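Local coordinates for protein cellulose hydrolase (Bacillus licheniformis, PDB 4YZT) that hydrolyses internal beta-1,4-glucosidic bonds of cellulose as a three-module family 5 endoglucanase, caught here with cellotetraose bound, at residues Leu121-Met126 against Asp135-Val140; Arg154-Ile159 against Leu193-Gly198; Asn189-Val194 against Asp215-Leu220; Glu205-Phe210 against Lys254-Lys259. All blocks are in the same frame, centred on the assembly; numbering follows the deposited sequence.

Contact 1 of 4, residues Leu121-Met126 against Asp135-Val140; sequences LWISRM and DKLGKV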
loop_
_atom_site.group_PDB
_atom_site.type_symbol
_atom_site.label_atom_id
_atom_site.label_comp_id
_atom_site.label_asym_id
_atom_site.label_seq_id
_atom_site.Cartn_x
_atom_site.Cartn_y
_atom_site.Cartn_z
ATOM N N LEU A 121 16.048 -9.416 11.201
ATOM C CA LEU A 121 16.451 -9.452 12.602
ATOM C C LEU A 121 17.516 -10.537 12.873
ATOM O O LEU A 121 18.467 -10.299 13.625
ATOM C CB LEU A 121 15.234 -9.660 13.508
ATOM C CG LEU A 121 14.321 -8.434 13.658
ATOM C CD1 LEU A 121 12.968 -8.853 14.195
ATOM C CD2 LEU A 121 14.966 -7.376 14.556
ATOM N N TRP A 122 17.380 -11.722 12.273
ATOM C CA TRP A 122 18.405 -12.747 12.485
ATOM C C TRP A 122 18.634 -13.734 11.328
ATOM O O TRP A 122 19.722 -14.318 11.232
ATOM C CB TRP A 122 18.096 -13.539 13.770
ATOM C CG TRP A 122 16.762 -14.261 13.773
ATOM C CD1 TRP A 122 15.547 -13.762 14.168
ATOM C CD2 TRP A 122 16.529 -15.622 13.383
ATOM N NE1 TRP A 122 14.571 -14.729 14.033
ATOM C CE2 TRP A 122 15.147 -15.878 13.563
ATOM C CE3 TRP A 122 17.351 -16.649 12.908
ATOM C CZ2 TRP A 122 14.572 -17.123 13.264
ATOM C CZ3 TRP A 122 16.775 -17.896 12.627
ATOM C CH2 TRP A 122 15.401 -18.113 12.802
ATOM N N ILE A 123 17.648 -13.928 10.456
ATOM C CA ILE A 123 17.814 -14.923 9.385
ATOM C C ILE A 123 18.907 -14.492 8.384
ATOM O O ILE A 123 19.578 -15.342 7.784
ATOM C CB ILE A 123 16.480 -15.193 8.664
ATOM C CG1 ILE A 123 15.459 -15.766 9.663
ATOM C CG2 ILE A 123 16.655 -16.188 7.517
ATOM C CD1 ILE A 123 14.086 -15.991 9.067
ATOM N N SER A 124 19.137 -13.187 8.246
ATOM C CA SER A 124 20.142 -12.704 7.287
ATOM C C SER A 124 21.584 -12.992 7.743
ATOM O O SER A 124 22.546 -12.699 7.029
ATOM C CB SER A 124 19.954 -11.204 7.029
ATOM O OG SER A 124 20.045 -10.486 8.244
ATOM N N ARG A 125 21.726 -13.595 8.919
ATOM C CA ARG A 125 23.006 -14.145 9.350
ATOM C C ARG A 125 23.368 -15.429 8.579
ATOM O O ARG A 125 24.468 -15.976 8.758
ATOM C CB ARG A 125 22.979 -14.427 10.855
ATOM C CG ARG A 125 23.126 -13.192 11.714
ATOM N N MET A 126 22.442 -15.908 7.741
ATOM C CA MET A 126 22.674 -17.098 6.901
ATOM C C MET A 126 23.991 -17.055 6.127
ATOM O O MET A 126 24.697 -18.057 6.053
ATOM C CB MET A 126 21.527 -17.291 5.897
ATOM C CG MET A 126 20.356 -18.084 6.429
ATOM S SD MET A 126 20.727 -19.844 6.559
ATOM C CE MET A 126 20.755 -20.316 4.832
ATOM N N ASP A 135 19.907 -24.238 11.137
ATOM C CA ASP A 135 19.504 -25.146 12.201
ATOM C C ASP A 135 18.415 -24.513 13.051
ATOM O O ASP A 135 17.387 -25.130 13.309
ATOM C CB ASP A 135 20.700 -25.531 13.080
ATOM C CG ASP A 135 20.290 -26.330 14.305
ATOM O OD1 ASP A 135 19.969 -27.530 14.156
ATOM O OD2 ASP A 135 20.309 -25.760 15.422
ATOM N N LYS A 136 18.633 -23.267 13.459
ATOM C CA LYS A 136 17.647 -22.518 14.225
ATOM C C LYS A 136 16.314 -22.318 13.476
ATOM O O LYS A 136 15.246 -22.511 14.051
ATOM C CB LYS A 136 18.216 -21.158 14.617
ATOM C CG LYS A 136 17.212 -20.241 15.329
ATOM C CD LYS A 136 17.891 -18.965 15.820
ATOM C CE LYS A 136 16.869 -17.955 16.314
ATOM N NZ LYS A 136 17.505 -16.720 16.806
ATOM N N LEU A 137 16.377 -21.922 12.206
ATOM C CA LEU A 137 15.163 -21.710 11.426
ATOM C C LEU A 137 14.361 -23.014 11.278
ATOM O O LEU A 137 13.128 -23.012 11.406
ATOM C CB LEU A 137 15.506 -21.115 10.052
ATOM C CG LEU A 137 14.357 -20.790 9.076
ATOM C CD1 LEU A 137 13.377 -19.784 9.669
ATOM C CD2 LEU A 137 14.899 -20.264 7.762
ATOM N N GLY A 138 15.057 -24.119 11.021
ATOM C CA GLY A 138 14.428 -25.425 10.984
ATOM C C GLY A 138 13.679 -25.759 12.265
ATOM O O GLY A 138 12.554 -26.263 12.232
ATOM N N LYS A 139 14.291 -25.467 13.404
ATOM C CA LYS A 139 13.649 -25.791 14.675
ATOM C C LYS A 139 12.438 -24.888 14.924
ATOM O O LYS A 139 11.450 -25.324 15.522
ATOM C CB LYS A 139 14.656 -25.705 15.823
ATOM C CG LYS A 139 15.666 -26.867 15.808
ATOM C CD LYS A 139 16.773 -26.706 16.830
ATOM C CE LYS A 139 17.763 -27.892 16.799
ATOM N NZ LYS A 139 19.060 -27.584 17.510
ATOM N N VAL A 140 12.509 -23.645 14.450
ATOM C CA VAL A 140 11.380 -22.729 14.523
ATOM C C VAL A 140 10.240 -23.219 13.619
ATOM O O VAL A 140 9.096 -23.300 14.064
ATOM C CB VAL A 140 11.787 -21.287 14.136
ATOM C CG1 VAL A 140 10.554 -20.365 13.997
ATOM C CG2 VAL A 140 12.782 -20.721 15.157
#
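Just beyond the C-terminal end of strand 110-114, in the beta-alpha loop that carries the sugar-binding His116 and His117, the short helix 118-123 packs against helix 130-147, with Trp122 meeting Lys136 by a face and Leu137 by its edge. Lys136, running extended with CG anti to its backbone N (chi1 175°), lies across one face: its CE sits 3.5 Å from the centroid of the six-membered ring and almost on the normal, a CH-pi contact. Farther along, the ammonium NZ comes to 4.0 Å from the centroid of the five-membered ring of Trp122, over the same face, giving a cation-pi interaction. The opposite face is covered from within its own segment by Ile123 CG1, so that the ring is sandwiched. The far rim points into the long helix, where Trp122 CH2 approaches Leu137 CA edge-on at 3.9 Å and Val140 CG2 obliquely. Beside this, Ile123 CD1 touches Leu137 CD1 at 3.9 Å, the two side chains crossing at about a right angle. The pyrrole end is held separately, Trp122 NE1 donating to Asp118 OD2, which together with the clamped faces should leave the ring little freedom to turn. Leu137 also reaches Leu174 and Met178 of helix 168-184. The whole is an elaborated beta-alpha loop of the TIM barrel, folded back on the outer helix that it leads into.

Contact 2 of 4, residues Arg154-Ile159 against Leu193-Gly198; sequences RLLFEI and LVIVGG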
loop_
_atom_site.group_PDB
_atom_site.type_symbol
_atom_site.label_atom_id
_atom_site.label_comp_id
_atom_site.label_asym_id
_atom_site.label_seq_id
_atom_site.Cartn_x
_atom_site.Cartn_y
_atom_site.Cartn_z
ATOM N N ARG A 154 -7.468 -24.254 4.188
ATOM C CA ARG A 154 -7.521 -22.823 3.901
ATOM C C ARG A 154 -6.376 -22.080 4.587
ATOM O O ARG A 154 -6.180 -20.887 4.354
ATOM C CB ARG A 154 -8.868 -22.221 4.314
ATOM C CG ARG A 154 -10.026 -22.738 3.457
ATOM C CD ARG A 154 -11.303 -21.918 3.551
ATOM N NE ARG A 154 -12.281 -22.475 2.611
ATOM C CZ ARG A 154 -13.274 -21.803 2.026
ATOM N NH1 ARG A 154 -13.469 -20.510 2.270
ATOM N NH2 ARG A 154 -14.080 -22.442 1.186
ATOM N N LEU A 155 -5.600 -22.778 5.408
ATOM C CA LEU A 155 -4.407 -22.149 5.974
ATOM C C LEU A 155 -3.179 -22.533 5.149
ATOM O O LEU A 155 -2.905 -23.719 4.929
ATOM C CB LEU A 155 -4.220 -22.531 7.448
ATOM C CG LEU A 155 -2.950 -21.992 8.146
ATOM C CD1 LEU A 155 -2.926 -20.459 8.247
ATOM C CD2 LEU A 155 -2.798 -22.627 9.517
ATOM N N LEU A 156 -2.468 -21.510 4.686
ATOM C CA LEU A 156 -1.250 -21.648 3.894
ATOM C C LEU A 156 -0.050 -21.242 4.750
ATOM O O LEU A 156 -0.165 -20.358 5.600
ATOM C CB LEU A 156 -1.303 -20.773 2.632
ATOM C CG LEU A 156 -2.340 -21.071 1.528
ATOM C CD1 LEU A 156 -3.704 -20.509 1.888
ATOM C CD2 LEU A 156 -1.888 -20.501 0.188
ATOM N N PHE A 157 1.097 -21.883 4.534
ATOM C CA PHE A 157 2.341 -21.453 5.190
ATOM C C PHE A 157 3.230 -20.715 4.198
ATOM O O PHE A 157 3.467 -21.214 3.094
ATOM C CB PHE A 157 3.151 -22.633 5.748
ATOM C CG PHE A 157 2.485 -23.408 6.862
ATOM C CD1 PHE A 157 1.461 -22.873 7.611
ATOM C CD2 PHE A 157 2.919 -24.697 7.155
ATOM C CE1 PHE A 157 0.863 -23.618 8.643
ATOM C CE2 PHE A 157 2.331 -25.447 8.176
ATOM C CZ PHE A 157 1.305 -24.902 8.920
ATOM N N GLU A 158 3.744 -19.553 4.598
ATOM C CA GLU A 158 4.750 -18.834 3.814
ATOM C C GLU A 158 6.101 -18.884 4.545
ATOM O O GLU A 158 6.241 -18.371 5.652
ATOM C CB GLU A 158 4.327 -17.387 3.563
ATOM C CG GLU A 158 5.409 -16.570 2.855
ATOM C CD GLU A 158 5.041 -15.092 2.726
ATOM O OE1 GLU A 158 4.048 -14.665 3.351
ATOM O OE2 GLU A 158 5.758 -14.360 2.009
ATOM N N ILE A 159 7.086 -19.523 3.927
ATOM C CA ILE A 159 8.364 -19.811 4.594
ATOM C C ILE A 159 9.080 -18.591 5.217
ATOM O O ILE A 159 9.451 -18.640 6.395
ATOM C CB ILE A 159 9.324 -20.517 3.617
ATOM C CG1 ILE A 159 8.688 -21.817 3.113
ATOM C CG2 ILE A 159 10.663 -20.838 4.289
ATOM C CD1 ILE A 159 8.295 -22.759 4.243
ATOM N N LEU A 193 -0.694 -26.126 1.225
ATOM C CA LEU A 193 -0.024 -25.210 0.303
ATOM C C LEU A 193 1.087 -24.453 1.037
ATOM O O LEU A 193 0.868 -23.899 2.107
ATOM C CB LEU A 193 -1.026 -24.240 -0.329
ATOM C CG LEU A 193 -2.031 -24.909 -1.278
ATOM C CD1 LEU A 193 -3.042 -23.895 -1.779
ATOM C CD2 LEU A 193 -1.305 -25.583 -2.451
ATOM N N VAL A 194 2.289 -24.468 0.464
ATOM C CA VAL A 194 3.433 -23.792 1.049
ATOM C C VAL A 194 3.959 -22.752 0.061
ATOM O O VAL A 194 4.193 -23.060 -1.116
ATOM C CB VAL A 194 4.557 -24.801 1.424
ATOM C CG1 VAL A 194 5.790 -24.067 1.943
ATOM C CG2 VAL A 194 4.043 -25.790 2.462
ATOM N N ILE A 195 4.136 -21.523 0.539
ATOM C CA ILE A 195 4.479 -20.400 -0.328
ATOM C C ILE A 195 5.968 -20.078 -0.277
ATOM O O ILE A 195 6.502 -19.790 0.791
ATOM C CB ILE A 195 3.681 -19.142 0.071
ATOM C CG1 ILE A 195 2.170 -19.443 0.071
ATOM C CG2 ILE A 195 3.985 -17.979 -0.882
ATOM C CD1 ILE A 195 1.360 -18.462 0.934
ATOM N N VAL A 196 6.616 -20.100 -1.439
ATOM C CA VAL A 196 8.051 -19.845 -1.546
ATOM C C VAL A 196 8.346 -18.782 -2.594
ATOM O O VAL A 196 7.562 -18.571 -3.527
ATOM C CB VAL A 196 8.842 -21.136 -1.913
ATOM C CG1 VAL A 196 8.893 -22.085 -0.730
ATOM C CG2 VAL A 196 8.221 -21.827 -3.138
ATOM N N GLY A 197 9.488 -18.114 -2.453
ATOM C CA GLY A 197 9.903 -17.168 -3.472
ATOM C C GLY A 197 11.407 -17.075 -3.541
ATOM O O GLY A 197 12.099 -17.894 -2.944
ATOM N N GLY A 198 11.906 -16.076 -4.269
ATOM C CA GLY A 198 13.334 -15.836 -4.355
ATOM C C GLY A 198 13.781 -14.796 -3.344
ATOM O O GLY A 198 12.999 -14.378 -2.488
HETATM O O HOH W 1 -3.164 -25.051 2.432
#
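Three backbone hydrogen bonds join segments 154-159 and 193-198 as neighbouring parallel strands. Phe157 N donates to Leu193 O at 3.2 Å, Ile195 N to Phe157 O at 2.7 Å, and Ile159 N to Ile195 O at 3.2 Å; each donor lies nearly along the C=O axis. Phe157 thus bonds to the residues before and after Val194, the usual parallel pattern, and Val194 CA adds a CA-H...O contact to Phe157 O. At the N-terminal end of the pair, a water bridges Leu155 O and Leu193 N.

Apolar contacts occupy both faces. On the face of Glu158 and Ile195, Ile195 CD1 and Leu193 CB each meet Leu156 CD2 at 3.9 Å, and the side chains of Leu156 and Leu193 run side by side. On the face of Phe157 and Val194, Ile159 CD1 rests on Val194 CG1 at 3.6 Å, with helix 168-184 packed outside.

The Glu158/Ile195 face looks into the barrel interior, where Glu158 OE1 forms a salt bridge with Arg72 and the Glu158 side chain lies about 8 Å from a bound glucose, a second-shell position.

Parallel strands 155-158 and 194-196, connected through helix 168-184, form a beta-alpha-beta unit of the TIM barrel.

Contact 3 of 4, residues Asn189-Val194 against Asp215-Leu220; sequences NGQRLV and DDRIVL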
loop_
_atom_site.group_PDB
_atom_site.type_symbol
_atom_site.label_atom_id
_atom_site.label_comp_id
_atom_site.label_asym_id
_atom_site.label_seq_id
_atom_site.Cartn_x
_atom_site.Cartn_y
_atom_site.Cartn_z
ATOM N N ASN A 189 -0.268 -31.451 6.788
ATOM C CA ASN A 189 0.924 -30.734 6.341
ATOM C C ASN A 189 1.565 -31.436 5.146
ATOM O O ASN A 189 2.424 -30.872 4.468
ATOM C CB ASN A 189 1.940 -30.593 7.476
ATOM C CG ASN A 189 1.572 -29.491 8.447
ATOM O OD1 ASN A 189 0.643 -28.731 8.197
ATOM N ND2 ASN A 189 2.316 -29.380 9.546
ATOM N N GLY A 190 1.143 -32.672 4.893
ATOM C CA GLY A 190 1.606 -33.397 3.723
ATOM C C GLY A 190 1.122 -32.750 2.438
ATOM O O GLY A 190 1.800 -32.804 1.408
ATOM N N GLN A 191 -0.046 -32.119 2.498
ATOM C CA GLN A 191 -0.627 -31.517 1.305
ATOM C C GLN A 191 -0.865 -30.017 1.422
ATOM O O GLN A 191 -1.354 -29.388 0.475
ATOM C CB GLN A 191 -1.950 -32.212 0.963
ATOM C CG GLN A 191 -1.798 -33.695 0.650
ATOM C CD GLN A 191 -0.970 -33.932 -0.599
ATOM O OE1 GLN A 191 -1.125 -33.233 -1.607
ATOM N NE2 GLN A 191 -0.080 -34.915 -0.542
ATOM N N ARG A 192 -0.522 -29.431 2.564
ATOM C CA ARG A 192 -0.783 -28.008 2.764
ATOM C C ARG A 192 -0.040 -27.165 1.728
ATOM O O ARG A 192 1.091 -27.486 1.352
ATOM C CB ARG A 192 -0.395 -27.577 4.180
ATOM C CG ARG A 192 -0.833 -26.154 4.516
ATOM C CD ARG A 192 -0.585 -25.806 5.976
ATOM N NE ARG A 192 -1.143 -26.814 6.857
ATOM C CZ ARG A 192 -2.435 -26.924 7.157
ATOM N NH1 ARG A 192 -3.321 -26.087 6.637
ATOM N NH2 ARG A 192 -2.840 -27.885 7.968
ATOM N N LEU A 193 -0.694 -26.126 1.225
ATOM C CA LEU A 193 -0.024 -25.210 0.303
ATOM C C LEU A 193 1.087 -24.453 1.037
ATOM O O LEU A 193 0.868 -23.899 2.107
ATOM C CB LEU A 193 -1.026 -24.240 -0.329
ATOM C CG LEU A 193 -2.031 -24.909 -1.278
ATOM C CD1 LEU A 193 -3.042 -23.895 -1.779
ATOM C CD2 LEU A 193 -1.305 -25.583 -2.451
ATOM N N VAL A 194 2.289 -24.468 0.464
ATOM C CA VAL A 194 3.433 -23.792 1.049
ATOM C C VAL A 194 3.959 -22.752 0.061
ATOM O O VAL A 194 4.193 -23.060 -1.116
ATOM C CB VAL A 194 4.557 -24.801 1.424
ATOM C CG1 VAL A 194 5.790 -24.067 1.943
ATOM C CG2 VAL A 194 4.043 -25.790 2.462
ATOM N N ASP A 215 7.988 -30.329 -5.551
ATOM C CA ASP A 215 6.830 -30.493 -4.687
ATOM C C ASP A 215 5.633 -29.993 -5.473
ATOM O O ASP A 215 5.702 -28.922 -6.071
ATOM C CB ASP A 215 7.022 -29.706 -3.390
ATOM C CG ASP A 215 5.907 -29.924 -2.376
ATOM O OD1 ASP A 215 4.759 -29.497 -2.635
ATOM O OD2 ASP A 215 6.198 -30.491 -1.295
ATOM N N ASP A 216 4.543 -30.753 -5.500
ATOM C CA ASP A 216 3.418 -30.341 -6.331
ATOM C C ASP A 216 2.312 -29.634 -5.546
ATOM O O ASP A 216 1.207 -29.470 -6.056
ATOM C CB ASP A 216 2.848 -31.544 -7.100
ATOM C CG ASP A 216 2.466 -32.680 -6.199
ATOM O OD1 ASP A 216 2.293 -33.805 -6.711
ATOM O OD2 ASP A 216 2.343 -32.456 -4.978
ATOM N N ARG A 217 2.613 -29.204 -4.320
ATOM C CA ARG A 217 1.694 -28.351 -3.561
ATOM C C ARG A 217 2.400 -27.077 -3.067
ATOM O O ARG A 217 2.382 -26.749 -1.870
ATOM C CB ARG A 217 1.079 -29.121 -2.382
ATOM C CG ARG A 217 0.311 -30.392 -2.793
ATOM C CD ARG A 217 -1.106 -30.075 -3.253
ATOM N NE ARG A 217 -1.942 -29.575 -2.167
ATOM C CZ ARG A 217 -3.131 -29.000 -2.337
ATOM N NH1 ARG A 217 -3.822 -28.578 -1.288
ATOM N NH2 ARG A 217 -3.631 -28.843 -3.556
ATOM N N ILE A 218 3.029 -26.356 -3.991
ATOM C CA ILE A 218 3.651 -25.081 -3.632
ATOM C C ILE A 218 2.998 -23.945 -4.390
ATOM O O ILE A 218 2.380 -24.153 -5.424
ATOM C CB ILE A 218 5.174 -25.046 -3.914
ATOM C CG1 ILE A 218 5.481 -25.404 -5.369
ATOM C CG2 ILE A 218 5.934 -25.971 -2.962
ATOM C CD1 ILE A 218 6.954 -25.198 -5.734
ATOM N N VAL A 219 3.135 -22.746 -3.835
ATOM C CA VAL A 219 2.658 -21.501 -4.439
ATOM C C VAL A 219 3.861 -20.558 -4.513
ATOM O O VAL A 219 4.685 -20.516 -3.579
ATOM C CB VAL A 219 1.511 -20.879 -3.620
ATOM C CG1 VAL A 219 1.082 -19.511 -4.192
ATOM C CG2 VAL A 219 0.324 -21.829 -3.586
ATOM N N LEU A 220 3.998 -19.830 -5.618
ATOM C CA LEU A 220 5.123 -18.902 -5.754
ATOM C C LEU A 220 4.679 -17.504 -5.343
ATOM O O LEU A 220 3.498 -17.173 -5.451
ATOM C CB LEU A 220 5.660 -18.894 -7.186
ATOM C CG LEU A 220 5.969 -20.275 -7.782
ATOM C CD1 LEU A 220 6.613 -20.144 -9.157
ATOM C CD2 LEU A 220 6.825 -21.119 -6.835
HETATM O O HOH W 2 -3.980 -28.524 1.118
#
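At the N-terminal rim of the barrel, where the loop leading into strand 194-196 runs beside the approach to strand 218-224, Arg217 folds over the loop to grip Gln191. Its chain is bent at both chi2 (-82°) and chi3 (-67°), which brings the guanidinium edge to the backbone carbonyl of Gln191. NE donates to Gln191 O at 2.7 Å, in the carbonyl plane and on a lone pair; NH1 adds a weak bond to the same oxygen. A water also donates to Gln191 O. One guanidinium face lies on Leu193, with Leu193 CD2 centred 3.9 Å from Arg217 CZ, while Gln191 OE1 lies 3.4 Å from Arg217 CG.

Farther in, the chains pair as parallel strands: Val194 N donates to Arg217 O at 3.3 Å and Val219 N to Val194 O at 2.9 Å. An Asx turn precedes the pairing, Arg217 N donating to Asp215 OD1, and Asp215 OD2 forms a salt bridge with Arg183. A methionine in place of Arg217 would probably leave Gln191 O without its side-chain donors and the loop less firmly tied. Within this contact the guanidinium uses its edge for a neutral carbonyl and one face for an apolar methyl.

Contact 4 of 4, residues Glu205-Phe210 against Lys254-Lys259; sequences ELLHSF and KPVYEK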
loop_
_atom_site.group_PDB
_atom_site.type_symbol
_atom_site.label_atom_id
_atom_site.label_comp_id
_atom_site.label_asym_id
_atom_site.label_seq_id
_atom_site.Cartn_x
_atom_site.Cartn_y
_atom_site.Cartn_z
ATOM N N GLU A 205 14.256 -11.929 -9.087
ATOM C CA GLU A 205 14.910 -13.081 -8.478
ATOM C C GLU A 205 14.109 -14.353 -8.749
ATOM O O GLU A 205 14.685 -15.421 -9.030
ATOM C CB GLU A 205 15.091 -12.881 -6.973
ATOM C CG GLU A 205 15.983 -11.703 -6.601
ATOM C CD GLU A 205 17.466 -11.920 -6.905
ATOM O OE1 GLU A 205 17.941 -13.078 -6.936
ATOM O OE2 GLU A 205 18.169 -10.905 -7.098
ATOM N N LEU A 206 12.786 -14.244 -8.657
ATOM C CA LEU A 206 11.919 -15.382 -8.919
ATOM C C LEU A 206 12.122 -15.908 -10.356
ATOM O O LEU A 206 12.079 -17.116 -10.618
ATOM C CB LEU A 206 10.447 -14.987 -8.696
ATOM C CG LEU A 206 9.450 -16.139 -8.701
ATOM C CD1 LEU A 206 9.561 -16.927 -7.406
ATOM C CD2 LEU A 206 8.050 -15.599 -8.894
ATOM N N LEU A 207 12.375 -14.983 -11.273
ATOM C CA LEU A 207 12.495 -15.299 -12.687
ATOM C C LEU A 207 13.879 -15.798 -13.087
ATOM O O LEU A 207 14.012 -16.512 -14.090
ATOM C CB LEU A 207 12.139 -14.065 -13.509
ATOM C CG LEU A 207 10.652 -13.701 -13.483
ATOM C CD1 LEU A 207 10.420 -12.331 -14.102
ATOM C CD2 LEU A 207 9.858 -14.778 -14.225
ATOM N N HIS A 208 14.907 -15.447 -12.313
ATOM C CA HIS A 208 16.284 -15.670 -12.771
ATOM C C HIS A 208 17.211 -16.443 -11.842
ATOM O O HIS A 208 18.223 -16.973 -12.298
ATOM C CB HIS A 208 16.941 -14.324 -13.083
ATOM C CG HIS A 208 16.197 -13.519 -14.099
ATOM N ND1 HIS A 208 15.891 -14.003 -15.353
ATOM C CD2 HIS A 208 15.691 -12.266 -14.044
ATOM C CE1 HIS A 208 15.221 -13.084 -16.024
ATOM N NE2 HIS A 208 15.088 -12.019 -15.253
ATOM N N SER A 209 16.901 -16.496 -10.552
ATOM C CA SER A 209 17.805 -17.136 -9.595
ATOM C C SER A 209 17.105 -18.241 -8.810
ATOM O O SER A 209 17.723 -19.172 -8.283
ATOM C CB SER A 209 18.370 -16.089 -8.638
ATOM O OG SER A 209 18.761 -14.928 -9.354
ATOM N N PHE A 210 15.797 -18.125 -8.749
ATOM C CA PHE A 210 14.952 -19.064 -8.039
ATOM C C PHE A 210 14.829 -20.378 -8.795
ATOM O O PHE A 210 14.811 -20.391 -10.025
ATOM C CB PHE A 210 13.585 -18.415 -7.846
ATOM C CG PHE A 210 12.534 -19.313 -7.276
ATOM C CD1 PHE A 210 12.447 -19.523 -5.910
ATOM C CD2 PHE A 210 11.583 -19.892 -8.100
ATOM C CE1 PHE A 210 11.446 -20.318 -5.380
ATOM C CE2 PHE A 210 10.580 -20.696 -7.570
ATOM C CZ PHE A 210 10.513 -20.903 -6.211
ATOM N N LYS A 254 3.908 -9.864 -16.638
ATOM C CA LYS A 254 3.680 -10.873 -17.690
ATOM C C LYS A 254 4.710 -12.030 -17.741
ATOM O O LYS A 254 4.324 -13.185 -17.936
ATOM C CB LYS A 254 3.611 -10.188 -19.065
ATOM C CG LYS A 254 3.307 -11.130 -20.236
ATOM C CD LYS A 254 3.229 -10.354 -21.543
ATOM C CE LYS A 254 2.918 -11.255 -22.722
ATOM N NZ LYS A 254 2.760 -10.447 -23.963
ATOM N N PRO A 255 6.020 -11.750 -17.572
ATOM C CA PRO A 255 6.965 -12.881 -17.602
ATOM C C PRO A 255 6.753 -13.911 -16.490
ATOM O O PRO A 255 7.177 -15.067 -16.644
ATOM C CB PRO A 255 8.330 -12.198 -17.438
ATOM C CG PRO A 255 8.131 -10.831 -17.971
ATOM C CD PRO A 255 6.729 -10.458 -17.575
ATOM N N VAL A 256 6.117 -13.509 -15.391
ATOM C CA VAL A 256 5.859 -14.436 -14.286
ATOM C C VAL A 256 4.720 -15.363 -14.689
ATOM O O VAL A 256 4.732 -16.561 -14.384
ATOM C CB VAL A 256 5.521 -13.695 -12.970
ATOM C CG1 VAL A 256 5.141 -14.677 -11.870
ATOM C CG2 VAL A 256 6.708 -12.849 -12.528
ATOM N N TYR A 257 3.743 -14.806 -15.396
ATOM C CA TYR A 257 2.707 -15.626 -15.989
ATOM C C TYR A 257 3.317 -16.603 -16.993
ATOM O O TYR A 257 3.002 -17.789 -16.988
ATOM C CB TYR A 257 1.652 -14.756 -16.672
ATOM C CG TYR A 257 0.718 -15.558 -17.523
ATOM C CD1 TYR A 257 -0.323 -16.273 -16.948
ATOM C CD2 TYR A 257 0.873 -15.609 -18.900
ATOM C CE1 TYR A 257 -1.188 -17.023 -17.720
ATOM C CE2 TYR A 257 0.015 -16.358 -19.686
ATOM C CZ TYR A 257 -1.016 -17.061 -19.088
ATOM O OH TYR A 257 -1.882 -17.803 -19.856
ATOM N N GLU A 258 4.200 -16.112 -17.854
ATOM C CA GLU A 258 4.715 -16.961 -18.919
ATOM C C GLU A 258 5.621 -18.092 -18.416
ATOM O O GLU A 258 5.561 -19.204 -18.933
ATOM C CB GLU A 258 5.467 -16.115 -19.951
ATOM C CG GLU A 258 4.602 -15.097 -20.704
ATOM C CD GLU A 258 5.439 -14.180 -21.594
ATOM O OE1 GLU A 258 5.263 -14.210 -22.831
ATOM O OE2 GLU A 258 6.287 -13.441 -21.052
ATOM N N LYS A 259 6.458 -17.819 -17.421
ATOM C CA LYS A 259 7.396 -18.833 -16.935
ATOM C C LYS A 259 6.733 -19.812 -15.985
ATOM O O LYS A 259 7.057 -21.002 -15.994
ATOM C CB LYS A 259 8.603 -18.190 -16.230
ATOM C CG LYS A 259 9.678 -19.216 -15.848
ATOM C CD LYS A 259 10.977 -18.574 -15.395
ATOM C CE LYS A 259 12.073 -19.620 -15.269
ATOM N NZ LYS A 259 13.410 -18.975 -15.151
HETATM O O HOH W 3 13.609 -18.969 -11.931
#
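The closing turn of helix 203-208 lies beside the C-terminal half of helix 243-261, with Leu207 CA and Val256 CA 6.9 Å apart. Leu207 carries most of the packing. With CG set beside the backbone N and anti to the carbonyl carbon (chi1 -71°), its two methyls spread over the neighbouring helix: CD1 meets Pro255 CB at 3.9 Å, and CD2 sits 3.6 Å from Pro255 O. The side chain of Val256 crosses that of Leu207 at about a right angle, its CG2 4.1 Å from Leu207 CD2. On the inner flank Leu206 CD2 touches Val256 CG1, and Val256 in turn leans on Tyr222 and Met299 of the barrel strands.

The polar link is Lys259. Its fully extended chain passes along Leu207, so that NZ donates to Leu207 O at 2.7 Å from a direction tilted 33° from the carbonyl plane. A water accepts from the same NZ and lies 2.7 Å from both Leu206 O and Phe210 O. An alanine in place of Leu207 would probably open a gap against Pro255 and Val256 and leave the methylenes of Lys259 without their apolar support. The ammonium is directed at the C-terminal end of helix 203-208, where carbonyls gather after the last turn; its positive charge probably complements the negative end of that helix dipole.

All four contacts belong to the catalytic TIM barrel and none reaches the smaller beta modules. Contacts 2 and 3 are adjacent steps round the barrel wall, their centres 7 Å apart: they share Leu193 and Val194, and Val196 N probably bonds to Val219 O, so strands 155-158, 194-196 and 218-224 form one continuous sheet. Contact 1 joins a loop helix to an outer helix and contact 4 two outer helices, their centres each about 17 Å from that of contact 2. Contact 4 touches the wall, Phe210 packing on Gly197 and Leu220. Along the chain contacts 1 and 2 come in series, whereas 3 and 4 interlock. Contacts 2 and 3 build the wall, 1 and 4 the helices around it.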